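Local coordinates for protein ESSC (PDB 5FWH) that forms the N-terminal forkhead-associated (FHA) region of EssC, an FtsK/SpoIIIE-type ATPase component of the bacterial type VII secretion apparatus, and may mediate protein contacts there, at residues 3-14 / 161-169. Residues are numbered along the deposited sequence; the frame is centred on the assembly and turned at random.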
loop_
_atom_site.group_PDB
_atom_site.type_symbol
_atom_site.label_atom_id
_atom_site.label_comp_id
_atom_site.label_asym_id
_atom_site.label_seq_id
_atom_site.Cartn_x
_atom_site.Cartn_y
_atom_site.Cartn_z
ATOM N N GLN A 3 -5.382 7.815 1.943
ATOM C CA GLN A 3 -5.708 6.755 1.057
ATOM C C GLN A 3 -6.266 5.562 1.815
ATOM O O GLN A 3 -5.877 5.295 2.960
ATOM C CB GLN A 3 -4.496 6.374 0.247
ATOM C CG GLN A 3 -4.072 7.524 -0.669
ATOM C CD GLN A 3 -2.878 7.201 -1.561
ATOM O OE1 GLN A 3 -2.895 7.483 -2.782
ATOM N NE2 GLN A 3 -1.824 6.682 -0.969
ATOM N N LEU A 4 -7.215 4.900 1.171
ATOM C CA LEU A 4 -7.587 3.550 1.624
ATOM C C LEU A 4 -7.106 2.532 0.669
ATOM O O LEU A 4 -7.116 2.676 -0.567
ATOM C CB LEU A 4 -9.082 3.300 1.883
ATOM C CG LEU A 4 -10.219 3.864 1.053
ATOM C CD1 LEU A 4 -11.490 3.190 1.514
ATOM C CD2 LEU A 4 -10.329 5.363 1.237
ATOM N N TRP A 5 -6.809 1.436 1.291
ATOM C CA TRP A 5 -6.381 0.253 0.617
ATOM C C TRP A 5 -7.505 -0.683 0.756
ATOM O O TRP A 5 -7.965 -0.924 1.877
ATOM C CB TRP A 5 -5.200 -0.272 1.336
ATOM C CG TRP A 5 -4.216 0.783 1.587
ATOM C CD1 TRP A 5 -4.361 1.955 2.340
ATOM C CD2 TRP A 5 -2.909 0.740 1.186
ATOM N NE1 TRP A 5 -3.209 2.608 2.405
ATOM C CE2 TRP A 5 -2.296 1.920 1.646
ATOM C CE3 TRP A 5 -2.181 -0.157 0.430
ATOM C CZ2 TRP A 5 -1.003 2.219 1.369
ATOM C CZ3 TRP A 5 -0.922 0.146 0.171
ATOM C CH2 TRP A 5 -0.330 1.321 0.652
ATOM N N VAL A 6 -7.884 -1.241 -0.359
ATOM C CA VAL A 6 -8.895 -2.283 -0.433
ATOM C C VAL A 6 -8.237 -3.608 -0.976
ATOM O O VAL A 6 -7.814 -3.715 -2.101
ATOM C CB VAL A 6 -10.028 -1.802 -1.311
ATOM C CG1 VAL A 6 -11.128 -2.875 -1.452
ATOM C CG2 VAL A 6 -10.552 -0.486 -0.740
ATOM N N LEU A 7 -8.142 -4.557 -0.081
ATOM C CA LEU A 7 -7.543 -5.820 -0.298
ATOM C C LEU A 7 -8.625 -6.899 -0.321
ATOM O O LEU A 7 -9.454 -6.953 0.549
ATOM C CB LEU A 7 -6.544 -6.154 0.815
ATOM C CG LEU A 7 -5.377 -5.138 0.905
ATOM C CD1 LEU A 7 -5.688 -4.041 1.943
ATOM C CD2 LEU A 7 -4.081 -5.858 1.297
ATOM N N TYR A 8 -8.519 -7.746 -1.338
ATOM C CA TYR A 8 -9.432 -8.882 -1.548
ATOM C C TYR A 8 -8.782 -9.825 -2.577
ATOM O O TYR A 8 -7.955 -9.363 -3.420
ATOM C CB TYR A 8 -10.770 -8.367 -2.063
ATOM C CG TYR A 8 -10.636 -7.589 -3.341
ATOM C CD1 TYR A 8 -10.207 -6.267 -3.328
ATOM C CD2 TYR A 8 -10.948 -8.156 -4.568
ATOM C CE1 TYR A 8 -10.098 -5.550 -4.462
ATOM C CE2 TYR A 8 -10.804 -7.442 -5.733
ATOM C CZ TYR A 8 -10.392 -6.130 -5.661
ATOM O OH TYR A 8 -10.243 -5.395 -6.796
ATOM N N GLU A 9 -9.128 -11.132 -2.516
ATOM C CA GLU A 9 -8.491 -12.158 -3.338
ATOM C C GLU A 9 -6.975 -11.895 -3.390
ATOM O O GLU A 9 -6.357 -11.868 -2.338
ATOM C CB GLU A 9 -9.137 -12.262 -4.724
ATOM C CG GLU A 9 -10.653 -12.499 -4.636
ATOM C CD GLU A 9 -11.306 -13.186 -5.849
ATOM O OE1 GLU A 9 -10.616 -13.955 -6.595
ATOM O OE2 GLU A 9 -12.533 -12.973 -6.054
ATOM N N THR A 10 -6.415 -11.671 -4.582
ATOM C CA THR A 10 -4.984 -11.424 -4.791
ATOM C C THR A 10 -4.716 -9.971 -5.299
ATOM O O THR A 10 -3.765 -9.710 -6.041
ATOM C CB THR A 10 -4.491 -12.433 -5.840
ATOM O OG1 THR A 10 -5.311 -12.316 -7.025
ATOM C CG2 THR A 10 -4.546 -13.870 -5.260
ATOM N N TYR A 11 -5.621 -9.054 -4.968
ATOM C CA TYR A 11 -5.585 -7.682 -5.455
ATOM C C TYR A 11 -5.512 -6.742 -4.279
ATOM O O TYR A 11 -5.941 -7.105 -3.175
ATOM C CB TYR A 11 -6.839 -7.356 -6.259
ATOM C CG TYR A 11 -6.947 -8.336 -7.404
ATOM C CD1 TYR A 11 -6.019 -8.302 -8.440
ATOM C CD2 TYR A 11 -7.912 -9.364 -7.384
ATOM C CE1 TYR A 11 -6.058 -9.256 -9.472
ATOM C CE2 TYR A 11 -7.970 -10.287 -8.397
ATOM C CZ TYR A 11 -7.045 -10.228 -9.432
ATOM O OH TYR A 11 -7.116 -11.140 -10.418
ATOM N N CYS A 12 -4.963 -5.549 -4.551
ATOM C CA CYS A 12 -5.028 -4.449 -3.628
ATOM C C CYS A 12 -5.325 -3.230 -4.502
ATOM O O CYS A 12 -4.567 -2.977 -5.455
ATOM C CB CYS A 12 -3.672 -4.287 -2.945
ATOM S SG CYS A 12 -3.554 -2.910 -1.762
ATOM N N GLN A 13 -6.439 -2.558 -4.248
ATOM C CA GLN A 13 -6.738 -1.247 -4.881
ATOM C C GLN A 13 -6.465 -0.178 -3.854
ATOM O O GLN A 13 -6.756 -0.378 -2.665
ATOM C CB GLN A 13 -8.193 -1.107 -5.192
ATOM C CG GLN A 13 -8.653 -2.009 -6.294
ATOM C CD GLN A 13 -10.040 -1.665 -6.801
ATOM O OE1 GLN A 13 -10.388 -0.494 -7.048
ATOM N NE2 GLN A 13 -10.825 -2.702 -7.030
ATOM N N LEU A 14 -5.952 0.952 -4.326
ATOM C CA LEU A 14 -5.642 2.138 -3.525
ATOM C C LEU A 14 -6.602 3.210 -3.998
ATOM O O LEU A 14 -6.827 3.345 -5.187
ATOM C CB LEU A 14 -4.166 2.496 -3.746
ATOM C CG LEU A 14 -3.470 3.398 -2.757
ATOM C CD1 LEU A 14 -3.253 2.647 -1.469
ATOM C CD2 LEU A 14 -2.144 3.919 -3.265
ATOM N N LEU A 161 5.139 -0.745 -6.265
ATOM C CA LEU A 161 5.022 -1.791 -5.267
ATOM C C LEU A 161 4.231 -1.264 -4.097
ATOM O O LEU A 161 4.606 -0.201 -3.588
ATOM C CB LEU A 161 6.408 -2.233 -4.847
ATOM C CG LEU A 161 7.104 -3.073 -5.890
ATOM C CD1 LEU A 161 8.575 -3.202 -5.485
ATOM C CD2 LEU A 161 6.477 -4.453 -6.087
ATOM N N LEU A 162 3.203 -2.016 -3.652
ATOM C CA LEU A 162 2.357 -1.629 -2.516
ATOM C C LEU A 162 2.284 -2.731 -1.503
ATOM O O LEU A 162 2.109 -3.883 -1.870
ATOM C CB LEU A 162 0.918 -1.486 -2.927
ATOM C CG LEU A 162 0.476 -0.450 -3.913
ATOM C CD1 LEU A 162 -1.039 -0.490 -4.024
ATOM C CD2 LEU A 162 0.919 0.898 -3.511
ATOM N N CYS A 163 2.371 -2.378 -0.227
ATOM C CA CYS A 163 1.788 -3.199 0.845
ATOM C C CYS A 163 0.950 -2.240 1.761
ATOM O O CYS A 163 1.172 -1.060 1.724
ATOM C CB CYS A 163 2.939 -3.825 1.645
ATOM S SG CYS A 163 4.161 -2.589 2.069
ATOM N N PRO A 164 0.061 -2.745 2.627
ATOM C CA PRO A 164 -0.574 -1.824 3.605
ATOM C C PRO A 164 0.338 -0.800 4.222
ATOM O O PRO A 164 1.396 -1.093 4.845
ATOM C CB PRO A 164 -1.172 -2.767 4.647
ATOM C CG PRO A 164 -1.661 -3.839 3.746
ATOM C CD PRO A 164 -0.560 -4.072 2.726
ATOM N N TYR A 165 -0.094 0.423 3.935
ATOM C CA TYR A 165 0.490 1.706 4.383
ATOM C C TYR A 165 1.763 2.192 3.677
ATOM O O TYR A 165 2.245 3.242 4.004
ATOM C CB TYR A 165 0.626 1.758 5.902
ATOM C CG TYR A 165 -0.481 1.110 6.676
ATOM C CD1 TYR A 165 -1.749 1.569 6.583
ATOM C CD2 TYR A 165 -0.235 -0.004 7.475
ATOM C CE1 TYR A 165 -2.773 0.955 7.270
ATOM C CE2 TYR A 165 -1.243 -0.629 8.173
ATOM C CZ TYR A 165 -2.513 -0.144 8.058
ATOM O OH TYR A 165 -3.538 -0.747 8.700
HETATM N N MSE A 166 2.324 1.491 2.702
HETATM C CA MSE A 166 3.558 2.008 2.060
HETATM C C MSE A 166 3.551 1.904 0.526
HETATM O O MSE A 166 2.884 1.065 0.003
HETATM C CB MSE A 166 4.662 1.178 2.704
HETATM C CG MSE A 166 5.081 1.533 4.183
HETATM SE SE MSE A 166 6.776 0.537 4.452
HETATM C CE MSE A 166 7.997 2.015 4.052
ATOM N N GLN A 167 4.313 2.725 -0.181
ATOM C CA GLN A 167 4.547 2.567 -1.630
ATOM C C GLN A 167 5.970 2.799 -1.979
ATOM O O GLN A 167 6.608 3.665 -1.376
ATOM C CB GLN A 167 3.809 3.597 -2.396
ATOM C CG GLN A 167 2.339 3.537 -2.205
ATOM C CD GLN A 167 1.744 4.837 -2.678
ATOM O OE1 GLN A 167 1.089 5.572 -1.893
ATOM N NE2 GLN A 167 2.047 5.176 -3.964
ATOM N N PHE A 168 6.475 2.004 -2.937
ATOM C CA PHE A 168 7.855 2.044 -3.421
ATOM C C PHE A 168 7.822 2.210 -4.914
ATOM O O PHE A 168 7.129 1.433 -5.589
ATOM C CB PHE A 168 8.597 0.764 -3.118
ATOM C CG PHE A 168 8.570 0.367 -1.654
ATOM C CD1 PHE A 168 7.467 -0.266 -1.129
ATOM C CD2 PHE A 168 9.658 0.582 -0.858
ATOM C CE1 PHE A 168 7.419 -0.678 0.194
ATOM C CE2 PHE A 168 9.613 0.255 0.488
ATOM C CZ PHE A 168 8.489 -0.388 0.998
ATOM N N VAL A 169 8.497 3.243 -5.430
ATOM C CA VAL A 169 8.524 3.518 -6.897
ATOM C C VAL A 169 9.931 3.898 -7.296
ATOM O O VAL A 169 10.505 4.792 -6.694
ATOM C CB VAL A 169 7.580 4.652 -7.334
ATOM C CG1 VAL A 169 7.417 4.648 -8.845
ATOM C CG2 VAL A 169 6.200 4.480 -6.712
#
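Trp5 reaches from strand 3-8 onto the type II beta turn Cys163 to Met166, joining a four-stranded antiparallel sheet to the one holding 161-163 and 166-170; strands 3-8 and 166-169 run at 90°. CB points toward the turn, and chi1 of -49°, with CG beside the backbone N, lays the indole across Pro164 and Tyr165. Beyond CG, CE2 lies 3.5 Å from Tyr165 N, and CZ2 is nearer still to that nitrogen, which sits above the ring toward its rim. Pro164 CA covers the same face, a CH-pi contact 4.1 Å from the six-membered ring centroid; the Tyr165 edge faces the five-membered ring, centroids 6.0 Å apart (edge-to-face). CZ3 meets Leu162 CB at 4.0 Å; at the tip, CH2 lies 3.3 Å from Met166 O, close to the ring plane. Leu14 CD1 covers the opposite face. Replacing Trp5 by alanine is likely to open a gap between Leu14 and the turn, leaving Pro164 and Tyr165 without their aromatic partner. Separately, Gln3 NE2 donates to Gln167 OE1 (3.3 Å, N-H...O 156°), from off the carbonyl plane. Trp5 NE1 is buried without a partner, a cost that dispersion, CH-pi and edge-to-face contacts probably outweigh; one long amide-to-amide hydrogen bond links the side chains polarly.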